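Local coordinates for protein probable mRNA-capping enzyme (Acanthamoeba polyphaga mimivirus, PDB 3BGY) that removes the terminal phosphate from the 5'-triphosphate end of mRNA, as the triphosphatase domain of a viral multifunctional capping enzyme, at residues A[122-127]-A[150-155]; A[34-39]-A[144-149]; A[67-72]-A[87-92]; A[171-176]-A[191-196]. One frame throughout, in Å; residues are numbered along the deposited sequence. Where two conformers were deposited one is given.

Interaction 1: A[122-127]-A[150-155]; sequences IEIVYK and IPLVAG. With ACT (acetate ion), chain D.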
loop_
_atom_site.group_PDB
_atom_site.type_symbol
_atom_site.label_atom_id
_atom_site.label_comp_id
_atom_site.label_asym_id
_atom_site.label_seq_id
_atom_site.Cartn_x
_atom_site.Cartn_y
_atom_site.Cartn_z
ATOM N N ILE A 122 -1.331 14.350 5.660
ATOM C CA ILE A 122 0.010 14.068 5.131
ATOM C C ILE A 122 0.582 12.876 5.905
ATOM O O ILE A 122 1.046 12.998 7.048
ATOM C CB ILE A 122 0.988 15.303 5.252
ATOM C CG1 ILE A 122 0.402 16.528 4.517
ATOM C CG2 ILE A 122 2.390 14.934 4.710
ATOM C CD1 ILE A 122 1.212 17.830 4.677
ATOM N N GLU A 123 0.558 11.708 5.270
ATOM C CA GLU A 123 1.074 10.500 5.916
ATOM C C GLU A 123 2.479 10.253 5.413
ATOM O O GLU A 123 2.749 10.379 4.214
ATOM C CB GLU A 123 0.171 9.298 5.634
ATOM C CG GLU A 123 -1.156 9.366 6.396
ATOM C CD GLU A 123 -2.076 8.176 6.143
ATOM O OE1 GLU A 123 -1.704 7.257 5.377
ATOM O OE2 GLU A 123 -3.195 8.191 6.693
ATOM N N ILE A 124 3.379 9.955 6.344
ATOM C CA ILE A 124 4.790 9.755 6.018
ATOM C C ILE A 124 5.276 8.441 6.589
ATOM O O ILE A 124 5.010 8.120 7.753
ATOM C CB ILE A 124 5.654 10.907 6.621
ATOM C CG1 ILE A 124 5.132 12.263 6.144
ATOM C CG2 ILE A 124 7.099 10.734 6.232
ATOM C CD1 ILE A 124 5.935 13.466 6.621
ATOM N N VAL A 125 5.956 7.658 5.745
ATOM C CA VAL A 125 6.482 6.377 6.160
ATOM C C VAL A 125 7.868 6.124 5.594
ATOM O O VAL A 125 8.223 6.609 4.516
ATOM C CB VAL A 125 5.572 5.139 5.708
ATOM C CG1 VAL A 125 4.204 5.146 6.400
ATOM C CG2 VAL A 125 5.420 5.070 4.180
ATOM N N TYR A 126 8.652 5.377 6.353
ATOM C CA TYR A 126 9.962 4.944 5.901
ATOM C C TYR A 126 9.780 3.434 5.722
ATOM O O TYR A 126 9.450 2.711 6.663
ATOM C CB TYR A 126 11.055 5.288 6.917
ATOM C CG TYR A 126 12.392 4.691 6.544
ATOM C CD1 TYR A 126 13.200 5.277 5.543
ATOM C CD2 TYR A 126 12.839 3.505 7.164
ATOM C CE1 TYR A 126 14.425 4.679 5.159
ATOM C CE2 TYR A 126 14.052 2.910 6.801
ATOM C CZ TYR A 126 14.838 3.505 5.802
ATOM O OH TYR A 126 16.020 2.904 5.460
ATOM N N LYS A 127 10.034 2.973 4.506
ATOM C CA LYS A 127 9.831 1.574 4.151
ATOM C C LYS A 127 11.161 0.876 4.020
ATOM O O LYS A 127 11.962 1.237 3.158
ATOM C CB LYS A 127 9.076 1.490 2.823
ATOM C CG LYS A 127 7.665 2.040 2.849
ATOM C CD LYS A 127 7.048 2.079 1.438
ATOM C CE LYS A 127 6.306 0.787 1.071
ATOM N NZ LYS A 127 7.107 -0.468 1.192
ATOM N N ILE A 150 7.731 2.116 8.874
ATOM C CA ILE A 150 7.741 2.936 10.086
ATOM C C ILE A 150 7.035 4.260 9.848
ATOM O O ILE A 150 7.488 5.071 9.044
ATOM C CB ILE A 150 9.212 3.155 10.550
ATOM C CG1 ILE A 150 9.896 1.797 10.733
ATOM C CG2 ILE A 150 9.248 3.992 11.858
ATOM C CD1 ILE A 150 11.384 1.849 11.069
ATOM N N PRO A 151 5.937 4.521 10.581
ATOM C CA PRO A 151 5.223 5.785 10.374
ATOM C C PRO A 151 5.894 6.898 11.148
ATOM O O PRO A 151 6.400 6.687 12.252
ATOM C CB PRO A 151 3.830 5.505 10.967
ATOM C CG PRO A 151 3.789 4.022 11.166
ATOM C CD PRO A 151 5.190 3.663 11.514
ATOM N N LEU A 152 5.978 8.062 10.519
ATOM C CA LEU A 152 6.539 9.236 11.178
ATOM C C LEU A 152 5.299 10.037 11.509
ATOM O O LEU A 152 4.586 10.462 10.603
ATOM C CB LEU A 152 7.467 10.005 10.237
ATOM C CG LEU A 152 8.906 9.527 10.092
ATOM C CD1 LEU A 152 8.995 8.327 9.154
ATOM C CD2 LEU A 152 9.733 10.684 9.553
ATOM N N VAL A 153 4.999 10.164 12.802
ATOM C CA VAL A 153 3.794 10.861 13.259
ATOM C C VAL A 153 3.999 12.193 13.977
ATOM O O VAL A 153 5.089 12.482 14.484
ATOM C CB VAL A 153 2.896 9.941 14.121
ATOM C CG1 VAL A 153 2.194 8.912 13.234
ATOM C CG2 VAL A 153 3.718 9.257 15.196
ATOM N N ALA A 154 2.937 13.004 13.967
ATOM C CA ALA A 154 2.910 14.333 14.588
ATOM C C ALA A 154 2.970 14.231 16.110
ATOM O O ALA A 154 2.397 13.303 16.699
ATOM C CB ALA A 154 1.656 15.080 14.165
ATOM N N GLY A 155 3.724 15.144 16.725
ATOM C CA GLY A 155 3.859 15.162 18.175
ATOM C C GLY A 155 4.956 14.257 18.709
ATOM O O GLY A 155 5.600 14.593 19.708
HETATM C C ACT D . 18.127 5.241 3.671
HETATM O O ACT D . 19.423 5.628 3.528
HETATM O OXT ACT D . 17.827 4.113 3.978
HETATM C CH3 ACT D . 17.049 6.225 3.473
HETATM O O HOH W 1 2.300 9.733 9.077
#
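Leu152, turned at chi2 (79°), brings its CD1 methyl over the backbone of Tyr126, with CD1 4.1 Å from Tyr126 N. Tyr126 swings its ring outward by setting CG opposite the amide nitrogen (chi1 173°). Both belong to the beta hairpin of strands 122-136 and 142-152, part of the antiparallel barrel that gives the tunnel triphosphatases their name. Tyr126 and Ile150 form a hydrogen-bonded pair, Tyr126 N to Ile150 O and Ile150 N to Tyr126 O, both 2.9 Å, and Leu152 N adds a nearly straight bond to Ile124 O. Past Leu152 N a water links the two backbones, accepting from Ile124 N and lying 2.8 Å from Leu152 O, to which it can donate. On the face of Tyr126 and Ile150, the CG2 branch of Ile124 crosses Leu152 at CB (4.1 Å), and Tyr84 of the adjoining strand touches both side chains. CD1 of Ile150 lies near the plane of the Tyr126 ring, beside its edge at CD2. The other face carries Val125, whose CG1 meets the backbone at Pro151 CA. At the far end of the tyrosine, the hydroxyl donates to an acetate, probably from the crystallisation liquor, with Tyr126 OH 2.6 Å from acetate OXT.

Interaction 2: A[34-39]-A[144-149]; sequences DNLEFE and IKSTEE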
loop_
_atom_site.group_PDB
_atom_site.type_symbol
_atom_site.label_atom_id
_atom_site.label_comp_id
_atom_site.label_asym_id
_atom_site.label_seq_id
_atom_site.Cartn_x
_atom_site.Cartn_y
_atom_site.Cartn_z
ATOM N N ASP A 34 6.903 -4.467 15.667
ATOM C CA ASP A 34 6.402 -3.147 15.992
ATOM C C ASP A 34 5.705 -2.534 14.786
ATOM O O ASP A 34 4.517 -2.184 14.834
ATOM C CB ASP A 34 7.562 -2.242 16.412
ATOM C CG ASP A 34 8.305 -2.764 17.631
ATOM O OD1 ASP A 34 7.650 -3.353 18.515
ATOM O OD2 ASP A 34 9.542 -2.581 17.696
ATOM N N ASN A 35 6.436 -2.501 13.679
ATOM C CA ASN A 35 5.947 -1.868 12.462
ATOM C C ASN A 35 5.902 -2.768 11.234
ATOM O O ASN A 35 5.993 -2.310 10.086
ATOM C CB ASN A 35 6.794 -0.628 12.181
ATOM C CG ASN A 35 6.673 0.431 13.274
ATOM O OD1 ASN A 35 5.572 0.888 13.609
ATOM N ND2 ASN A 35 7.805 0.829 13.816
ATOM N N LEU A 36 5.728 -4.057 11.472
ATOM C CA LEU A 36 5.592 -4.992 10.359
ATOM C C LEU A 36 4.126 -5.007 9.922
ATOM O O LEU A 36 3.214 -4.830 10.743
ATOM C CB LEU A 36 6.059 -6.395 10.760
ATOM C CG LEU A 36 7.550 -6.595 11.045
ATOM C CD1 LEU A 36 7.786 -7.984 11.635
ATOM C CD2 LEU A 36 8.365 -6.441 9.775
ATOM N N GLU A 37 3.914 -5.090 8.611
ATOM C CA GLU A 37 2.569 -5.138 8.019
ATOM C C GLU A 37 2.494 -6.454 7.299
ATOM O O GLU A 37 3.521 -6.961 6.885
ATOM C CB GLU A 37 2.361 -3.994 7.043
ATOM C CG GLU A 37 2.369 -2.592 7.709
ATOM C CD GLU A 37 1.420 -2.427 8.913
ATOM O OE1 GLU A 37 0.339 -3.061 8.967
ATOM O OE2 GLU A 37 1.770 -1.642 9.822
ATOM N N PHE A 38 1.300 -7.023 7.189
ATOM C CA PHE A 38 1.127 -8.318 6.534
ATOM C C PHE A 38 0.052 -8.086 5.474
ATOM O O PHE A 38 -1.091 -7.731 5.784
ATOM C CB PHE A 38 0.703 -9.355 7.574
ATOM C CG PHE A 38 0.610 -10.761 7.043
ATOM C CD1 PHE A 38 -0.516 -11.175 6.314
ATOM C CD2 PHE A 38 1.620 -11.682 7.308
ATOM C CE1 PHE A 38 -0.659 -12.491 5.858
ATOM C CE2 PHE A 38 1.495 -13.033 6.852
ATOM C CZ PHE A 38 0.351 -13.424 6.129
ATOM N N GLU A 39 0.382 -8.474 4.244
ATOM C CA GLU A 39 -0.484 -8.215 3.110
ATOM C C GLU A 39 -0.528 -9.374 2.128
ATOM O O GLU A 39 0.512 -9.993 1.881
ATOM C CB GLU A 39 0.125 -6.970 2.410
ATOM C CG GLU A 39 -0.306 -6.608 1.008
ATOM C CD GLU A 39 0.443 -5.389 0.462
ATOM O OE1 GLU A 39 0.297 -4.288 1.032
ATOM O OE2 GLU A 39 1.162 -5.534 -0.547
ATOM N N ILE A 144 2.289 -13.315 -0.688
ATOM C CA ILE A 144 2.076 -12.991 0.726
ATOM C C ILE A 144 3.327 -12.178 1.072
ATOM O O ILE A 144 4.448 -12.621 0.827
ATOM C CB ILE A 144 2.061 -14.256 1.632
ATOM C CG1 ILE A 144 1.232 -15.411 1.050
ATOM C CG2 ILE A 144 1.615 -13.895 3.026
ATOM C CD1 ILE A 144 -0.247 -15.254 1.060
ATOM N N LYS A 145 3.157 -11.016 1.695
ATOM C CA LYS A 145 4.296 -10.165 1.990
ATOM C C LYS A 145 4.230 -9.590 3.376
ATOM O O LYS A 145 3.147 -9.236 3.847
ATOM C CB LYS A 145 4.316 -8.987 0.987
ATOM C CG LYS A 145 5.506 -7.998 1.032
ATOM C CD LYS A 145 5.203 -6.759 0.178
ATOM C CE LYS A 145 6.415 -5.840 0.012
ATOM N NZ LYS A 145 6.065 -4.558 -0.679
ATOM N N SER A 146 5.379 -9.577 4.029
ATOM C CA SER A 146 5.491 -8.953 5.324
ATOM C C SER A 146 6.536 -7.894 5.049
ATOM O O SER A 146 7.478 -8.142 4.279
ATOM C CB SER A 146 5.995 -9.927 6.384
ATOM O OG SER A 146 5.848 -9.373 7.683
ATOM N N THR A 147 6.259 -6.667 5.484
ATOM C CA THR A 147 7.242 -5.606 5.341
ATOM C C THR A 147 7.215 -4.590 6.467
ATOM O O THR A 147 6.163 -4.352 7.075
ATOM C CB THR A 147 7.150 -4.927 3.947
ATOM O OG1 THR A 147 8.312 -4.122 3.723
ATOM C CG2 THR A 147 5.886 -4.117 3.796
ATOM N N GLU A 148 8.380 -3.999 6.720
ATOM C CA GLU A 148 8.537 -3.001 7.775
ATOM C C GLU A 148 8.266 -1.618 7.222
ATOM O O GLU A 148 8.929 -1.183 6.283
ATOM C CB GLU A 148 9.948 -3.083 8.332
ATOM C CG GLU A 148 10.192 -2.243 9.561
ATOM C CD GLU A 148 11.664 -2.239 9.987
ATOM O OE1 GLU A 148 12.503 -2.894 9.326
ATOM O OE2 GLU A 148 11.960 -1.597 10.997
ATOM N N GLU A 149 7.306 -0.922 7.831
ATOM C CA GLU A 149 6.916 0.401 7.400
ATOM C C GLU A 149 6.785 1.205 8.668
ATOM O O GLU A 149 5.832 1.036 9.427
ATOM C CB GLU A 149 5.575 0.358 6.627
ATOM C CG GLU A 149 5.640 -0.423 5.286
ATOM C CD GLU A 149 4.424 -0.253 4.391
ATOM O OE1 GLU A 149 3.991 0.900 4.167
ATOM O OE2 GLU A 149 3.920 -1.281 3.884
HETATM O O HOH W 2 10.340 -1.094 13.092
HETATM O O HOH W 3 3.371 0.363 10.047
HETATM O O HOH W 4 1.534 -3.716 3.584
#
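Ile144 presses its CG2 branch against the end of the Phe38 ring, 3.4 Å from CZ, and this is the tightly packed part of the contact. The ring is covered by Met26, Leu27 and Tyr30 of helix 17-32, which packs against the outside of the strands. Further along the same face, Leu36 lays CD2 4.0 Å from Glu148 CB. The backbones beneath run antiparallel, with paired bonds at Glu37 and Thr147 and again at Glu39 and Lys145. Asn35, just ahead of the strand, extends the ladder by accepting from Glu149 N at its O (3.0 Å). These strands are neighbours in the eight-stranded barrel of a tunnel triphosphatase. Glu37 and Glu39 form a Glu-x-Glu pair like those that bind the metal in this family, consistent with a site on the face of Glu37, Glu39 and Lys145, opposite Phe38 and Leu36; Glu39 also lies close to Glu214. On that face the packing gives way to water. Glu37 bends at chi2 (-52°), and a water donates both to its OE2 (2.6 Å) and to Glu149 O (2.6 Å). The carboxylate of Glu39 and the amine of Lys145 do not meet, with OE2 and NZ 5.0 Å apart. At the Asn35 end of the contact, another water accepts from Asn35 ND2 at 3.3 Å and donates to Glu148 OE2 at 2.7 Å.

Interaction 3: A[67-72]-A[87-92]; sequences ESNNYL and SLFNQE. With ACT (acetate ion), chain E.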
loop_
_atom_site.group_PDB
_atom_site.type_symbol
_atom_site.label_atom_id
_atom_site.label_comp_id
_atom_site.label_asym_id
_atom_site.label_seq_id
_atom_site.Cartn_x
_atom_site.Cartn_y
_atom_site.Cartn_z
ATOM N N GLU A 67 -14.058 3.214 3.494
ATOM C CA GLU A 67 -13.275 4.446 3.467
ATOM C C GLU A 67 -12.791 4.576 2.020
ATOM O O GLU A 67 -12.314 3.601 1.428
ATOM C CB GLU A 67 -12.083 4.364 4.423
ATOM C CG GLU A 67 -11.335 5.680 4.621
ATOM C CD GLU A 67 -10.130 5.521 5.531
ATOM O OE1 GLU A 67 -10.333 5.275 6.738
ATOM O OE2 GLU A 67 -8.986 5.624 5.033
ATOM N N SER A 68 -12.970 5.751 1.424
ATOM C CA SER A 68 -12.497 5.931 0.058
ATOM C C SER A 68 -11.723 7.224 -0.004
ATOM O O SER A 68 -12.096 8.203 0.639
ATOM C CB SER A 68 -13.619 5.900 -0.984
ATOM O OG SER A 68 -14.652 6.804 -0.677
ATOM N N ASN A 69 -10.574 7.197 -0.668
ATOM C CA ASN A 69 -9.736 8.399 -0.748
ATOM C C ASN A 69 -9.012 8.501 -2.065
ATOM O O ASN A 69 -8.629 7.497 -2.630
ATOM C CB ASN A 69 -8.622 8.364 0.314
ATOM C CG ASN A 69 -9.125 8.561 1.723
ATOM O OD1 ASN A 69 -9.608 9.639 2.082
ATOM N ND2 ASN A 69 -8.998 7.526 2.538
ATOM N N ASN A 70 -8.778 9.733 -2.498
ATOM C CA ASN A 70 -7.991 10.041 -3.699
ATOM C C ASN A 70 -6.735 10.681 -3.066
ATOM O O ASN A 70 -6.844 11.577 -2.214
ATOM C CB ASN A 70 -8.643 11.106 -4.591
ATOM C CG ASN A 70 -9.974 10.688 -5.143
ATOM O OD1 ASN A 70 -10.117 9.594 -5.659
ATOM N ND2 ASN A 70 -10.955 11.581 -5.064
ATOM N N TYR A 71 -5.553 10.182 -3.402
ATOM C CA TYR A 71 -4.322 10.739 -2.842
ATOM C C TYR A 71 -3.130 10.567 -3.752
ATOM O O TYR A 71 -3.120 9.694 -4.601
ATOM C CB TYR A 71 -4.014 10.143 -1.455
ATOM C CG TYR A 71 -3.794 8.645 -1.393
ATOM C CD1 TYR A 71 -4.880 7.758 -1.353
ATOM C CD2 TYR A 71 -2.500 8.118 -1.281
ATOM C CE1 TYR A 71 -4.669 6.371 -1.188
ATOM C CE2 TYR A 71 -2.279 6.737 -1.108
ATOM C CZ TYR A 71 -3.364 5.876 -1.065
ATOM O OH TYR A 71 -3.140 4.525 -0.929
ATOM N N LEU A 72 -2.109 11.390 -3.533
ATOM C CA LEU A 72 -0.882 11.317 -4.314
ATOM C C LEU A 72 0.277 10.816 -3.434
ATOM O O LEU A 72 0.580 11.409 -2.385
ATOM C CB LEU A 72 -0.526 12.719 -4.869
ATOM C CG LEU A 72 0.805 12.785 -5.619
ATOM C CD1 LEU A 72 0.749 11.968 -6.871
ATOM C CD2 LEU A 72 1.187 14.230 -5.922
ATOM N N SER A 87 2.332 10.603 1.538
ATOM C CA SER A 87 1.024 10.501 0.892
ATOM C C SER A 87 0.265 11.799 1.178
ATOM O O SER A 87 0.064 12.133 2.341
ATOM C CB SER A 87 0.225 9.323 1.457
ATOM O OG SER A 87 0.976 8.121 1.360
ATOM N N LEU A 88 -0.140 12.494 0.126
ATOM C CA LEU A 88 -0.887 13.761 0.247
ATOM C C LEU A 88 -2.359 13.480 0.011
ATOM O O LEU A 88 -2.742 13.098 -1.097
ATOM C CB LEU A 88 -0.366 14.768 -0.772
ATOM C CG LEU A 88 1.101 15.175 -0.651
ATOM C CD1 LEU A 88 1.447 16.185 -1.747
ATOM C CD2 LEU A 88 1.369 15.793 0.732
ATOM N N PHE A 89 -3.182 13.715 1.044
ATOM C CA PHE A 89 -4.622 13.452 0.968
ATOM C C PHE A 89 -5.480 14.682 0.703
ATOM O O PHE A 89 -6.647 14.567 0.332
ATOM C CB PHE A 89 -5.112 12.757 2.251
ATOM C CG PHE A 89 -4.649 11.333 2.381
ATOM C CD1 PHE A 89 -3.405 11.046 2.972
ATOM C CD2 PHE A 89 -5.462 10.264 1.952
ATOM C CE1 PHE A 89 -2.968 9.715 3.131
ATOM C CE2 PHE A 89 -5.029 8.919 2.115
ATOM C CZ PHE A 89 -3.785 8.646 2.703
ATOM N N ASN A 90 -4.916 15.864 0.928
ATOM C CA ASN A 90 -5.692 17.089 0.694
ATOM C C ASN A 90 -5.635 17.435 -0.808
ATOM O O ASN A 90 -4.568 17.687 -1.334
ATOM C CB ASN A 90 -5.126 18.205 1.573
ATOM C CG ASN A 90 -5.856 19.513 1.388
ATOM O OD1 ASN A 90 -5.559 20.261 0.468
ATOM N ND2 ASN A 90 -6.841 19.769 2.236
ATOM N N GLN A 91 -6.795 17.464 -1.472
ATOM C CA GLN A 91 -6.870 17.731 -2.919
ATOM C C GLN A 91 -6.311 19.062 -3.394
ATOM O O GLN A 91 -5.675 19.119 -4.446
ATOM C CB GLN A 91 -8.292 17.497 -3.456
ATOM C CG GLN A 91 -8.952 16.178 -3.005
ATOM C CD GLN A 91 -8.156 14.935 -3.387
ATOM O OE1 GLN A 91 -7.933 14.666 -4.574
ATOM N NE2 GLN A 91 -7.686 14.195 -2.375
ATOM N N GLU A 92 -6.470 20.108 -2.577
ATOM C CA GLU A 92 -5.940 21.427 -2.905
ATOM C C GLU A 92 -4.398 21.392 -2.836
ATOM O O GLU A 92 -3.731 21.922 -3.724
ATOM C CB GLU A 92 -6.513 22.480 -1.944
ATOM C CG GLU A 92 -6.148 23.928 -2.290
ATOM C CD GLU A 92 -6.914 24.973 -1.479
ATOM O OE1 GLU A 92 -7.656 24.618 -0.535
ATOM O OE2 GLU A 92 -6.768 26.169 -1.799
HETATM C C ACT E . -14.880 9.668 1.090
HETATM O O ACT E . -14.011 10.295 1.895
HETATM O OXT ACT E . -14.494 9.145 0.089
HETATM C CH3 ACT E . -16.333 9.612 1.435
HETATM O O HOH W 5 -8.340 12.298 0.113
#
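Leu72 and Leu88 form a hydrogen-bonded antiparallel pair, with Leu72 N 3.0 Å from Leu88 O and Leu88 N 2.8 Å from Leu72 O, after which segment 87-92 turns off the sheet, so that the touching parts run 108° apart. Tyr71 and Phe89 meet just beyond this pair in an offset stack, their centroids 4.7 Å apart and their planes inclined by 24°. With CG between the backbone N and the carbonyl carbon (chi1 61°), the Tyr71 ring swings alongside Phe89 into the stack. Tyr71 CB lies over the phenylalanine face as a CH-pi donor, 4.0 Å from the Phe89 ring centroid. Asn69 CB meets the same ring at its edge, and Ser87 CB touches Tyr71 CD2. The contact belongs to the hairpin of strands 66-77 and 83-88 in the barrel wall, where the chain passes into helix 91-101; Asn90 is its N-cap, with OD1 accepting from Gln93 N. In the helix's first turn, Gln91 doubles back at chi2, and its NE2 donates to Asn70 O (2.8 Å) and to Phe89 O (2.9 Å), lying above both carbonyl planes. A water also donates to this pair of carbonyls, 2.9 Å from Asn70 O and 2.8 Å from Phe89 O. The amide oxygen of Asn70 instead pairs with Thr176 OG1 on the next strand.

Interaction 4: A[171-176]-A[191-196]; sequences MYRYKT and TDVKSS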
loop_
_atom_site.group_PDB
_atom_site.type_symbol
_atom_site.label_atom_id
_atom_site.label_comp_id
_atom_site.label_asym_id
_atom_site.label_seq_id
_atom_site.Cartn_x
_atom_site.Cartn_y
_atom_site.Cartn_z
ATOM N N MET A 171 9.309 8.469 -7.505
ATOM C CA MET A 171 8.175 7.839 -8.170
ATOM C C MET A 171 6.889 8.467 -7.648
ATOM O O MET A 171 6.785 8.801 -6.456
ATOM C CB MET A 171 8.177 6.327 -7.941
ATOM C CG MET A 171 7.030 5.585 -8.617
ATOM S SD MET A 171 7.119 3.848 -8.274
ATOM C CE MET A 171 7.202 3.858 -6.452
ATOM N N TYR A 172 5.943 8.663 -8.565
ATOM C CA TYR A 172 4.641 9.259 -8.254
ATOM C C TYR A 172 3.528 8.288 -8.537
ATOM O O TYR A 172 3.551 7.603 -9.553
ATOM C CB TYR A 172 4.398 10.498 -9.108
ATOM C CG TYR A 172 5.500 11.512 -8.971
ATOM C CD1 TYR A 172 5.491 12.437 -7.912
ATOM C CD2 TYR A 172 6.609 11.506 -9.852
ATOM C CE1 TYR A 172 6.554 13.331 -7.729
ATOM C CE2 TYR A 172 7.705 12.418 -9.669
ATOM C CZ TYR A 172 7.648 13.316 -8.605
ATOM O OH TYR A 172 8.658 14.209 -8.406
ATOM N N ARG A 173 2.616 8.146 -7.581
ATOM C CA ARG A 173 1.465 7.276 -7.782
ATOM C C ARG A 173 0.234 8.021 -7.314
ATOM O O ARG A 173 0.158 8.389 -6.153
ATOM C CB ARG A 173 1.596 5.954 -7.018
ATOM C CG ARG A 173 2.633 5.022 -7.620
ATOM C CD ARG A 173 2.697 3.689 -6.924
ATOM N NE ARG A 173 3.651 2.824 -7.616
ATOM C CZ ARG A 173 4.436 1.927 -7.025
ATOM N NH1 ARG A 173 4.399 1.756 -5.708
ATOM N NH2 ARG A 173 5.315 1.243 -7.751
ATOM N N TYR A 174 -0.691 8.273 -8.233
ATOM C CA TYR A 174 -1.948 8.932 -7.901
ATOM C C TYR A 174 -2.924 7.774 -7.743
ATOM O O TYR A 174 -3.158 6.977 -8.685
ATOM C CB TYR A 174 -2.425 9.881 -9.000
ATOM C CG TYR A 174 -3.665 10.650 -8.578
ATOM C CD1 TYR A 174 -3.609 11.570 -7.527
ATOM C CD2 TYR A 174 -4.919 10.401 -9.182
ATOM C CE1 TYR A 174 -4.778 12.233 -7.066
ATOM C CE2 TYR A 174 -6.100 11.066 -8.731
ATOM C CZ TYR A 174 -6.015 11.974 -7.678
ATOM O OH TYR A 174 -7.168 12.617 -7.262
ATOM N N LYS A 175 -3.547 7.723 -6.577
ATOM C CA LYS A 175 -4.428 6.603 -6.250
ATOM C C LYS A 175 -5.837 6.933 -5.833
ATOM O O LYS A 175 -6.043 7.947 -5.162
ATOM C CB LYS A 175 -3.790 5.870 -5.071
ATOM C CG LYS A 175 -2.458 5.163 -5.400
ATOM C CD LYS A 175 -1.920 4.425 -4.186
ATOM C CE LYS A 175 -0.637 3.696 -4.509
ATOM N NZ LYS A 175 -0.160 2.891 -3.348
ATOM N N THR A 176 -6.790 6.083 -6.248
ATOM C CA THR A 176 -8.183 6.178 -5.796
ATOM C C THR A 176 -8.333 4.820 -5.118
ATOM O O THR A 176 -8.389 3.774 -5.787
ATOM C CB THR A 176 -9.209 6.386 -6.935
ATOM O OG1 THR A 176 -8.943 7.650 -7.555
ATOM C CG2 THR A 176 -10.654 6.414 -6.360
ATOM N N THR A 191 -7.535 -0.599 -5.332
ATOM C CA THR A 191 -7.036 0.705 -5.766
ATOM C C THR A 191 -6.840 0.869 -7.261
ATOM O O THR A 191 -6.381 -0.047 -7.935
ATOM C CB THR A 191 -5.656 0.956 -5.086
ATOM O OG1 THR A 191 -5.732 0.703 -3.678
ATOM C CG2 THR A 191 -5.207 2.403 -5.243
ATOM N N ASP A 192 -7.244 2.040 -7.764
ATOM C CA ASP A 192 -7.049 2.429 -9.168
ATOM C C ASP A 192 -5.756 3.263 -9.032
ATOM O O ASP A 192 -5.747 4.308 -8.358
ATOM C CB ASP A 192 -8.248 3.285 -9.608
ATOM C CG ASP A 192 -8.026 4.009 -10.940
ATOM O OD1 ASP A 192 -6.880 4.348 -11.296
ATOM O OD2 ASP A 192 -9.031 4.288 -11.621
ATOM N N VAL A 193 -4.657 2.798 -9.632
ATOM C CA VAL A 193 -3.369 3.486 -9.463
ATOM C C VAL A 193 -2.800 4.009 -10.778
ATOM O O VAL A 193 -2.706 3.265 -11.762
ATOM C CB VAL A 193 -2.276 2.500 -8.873
ATOM C CG1 VAL A 193 -0.931 3.212 -8.616
ATOM C CG2 VAL A 193 -2.739 1.789 -7.636
ATOM N N LYS A 194 -2.368 5.277 -10.778
ATOM C CA LYS A 194 -1.710 5.883 -11.953
ATOM C C LYS A 194 -0.264 6.080 -11.513
ATOM O O LYS A 194 0.001 6.816 -10.569
ATOM C CB LYS A 194 -2.396 7.195 -12.366
ATOM C CG LYS A 194 -3.733 6.917 -13.107
ATOM C CD LYS A 194 -4.498 8.196 -13.392
ATOM C CE LYS A 194 -5.890 7.916 -13.964
ATOM N NZ LYS A 194 -5.859 6.941 -15.116
ATOM N N SER A 195 0.663 5.410 -12.191
ATOM C CA SER A 195 2.080 5.484 -11.843
ATOM C C SER A 195 2.931 6.151 -12.913
ATOM O O SER A 195 2.636 6.047 -14.107
ATOM C CB SER A 195 2.633 4.078 -11.575
ATOM O OG SER A 195 1.889 3.419 -10.565
ATOM N N SER A 196 3.936 6.895 -12.459
ATOM C CA SER A 196 4.885 7.576 -13.346
ATOM C C SER A 196 6.175 8.032 -12.663
ATOM O O SER A 196 6.172 8.372 -11.470
ATOM C CB SER A 196 4.223 8.817 -13.973
ATOM O OG SER A 196 5.109 9.460 -14.885
HETATM O O HOH W 6 -5.751 6.822 -10.048
#
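Tyr174 O accepts from Lys194 N at 2.8 Å, and a water 2.9 Å from Tyr174 O is placed to donate to it or to Asp192 OD1, which also bonds Ser207 OG. Around this point runs a regular antiparallel ladder, the hairpin of strands 169-183 and 186-196 in the tunnel barrel, with paired backbone bonds at Tyr172 and Ser196, Tyr174 and Lys194, and Thr176 and Asp192. On the face of Arg173 and Lys175, Val193 is wedged between two long side chains. Its CG1, opposite the backbone N (chi1 -177°), meets Arg173 CD at 4.0 Å, whereas CG2 lies alongside Lys175 CG at 4.1 Å. The extended lysine also rests its CB 3.7 Å from Thr191 CG2. On the other face, the Tyr174 and Lys194 side chains lead away from the contact, Lys194 NZ being held by Val205 O and Ser207 OG. Strand 66-77 flanks the hairpin beside residues 171-176, and strand 208-215 flanks it beside residues 191-196.

All four contacts belong to one antiparallel sheet closed into the barrel that encloses the tunnel of this triphosphatase domain, and these pairings between neighbouring strands build its wall. Interactions 1 and 2 share strand 142-152, which pairs with 122-136 in one and with 36-42 in the other; their centres are about 15 Å apart. Interaction 3 joins interaction 1 where strands 83-88 and 122-136 adjoin, and interaction 4 where 66-77 and 169-183 do, the latter centres being about 11 Å apart. Interactions 2 and 4 lie about 21 Å apart between centres, on opposite sides of the chain's centre. Interactions 1, 3 and 4 are hairpins, 3 closing first, then 1, then 4, while interaction 2 brings the first strand, 105 residues earlier, onto the sheet.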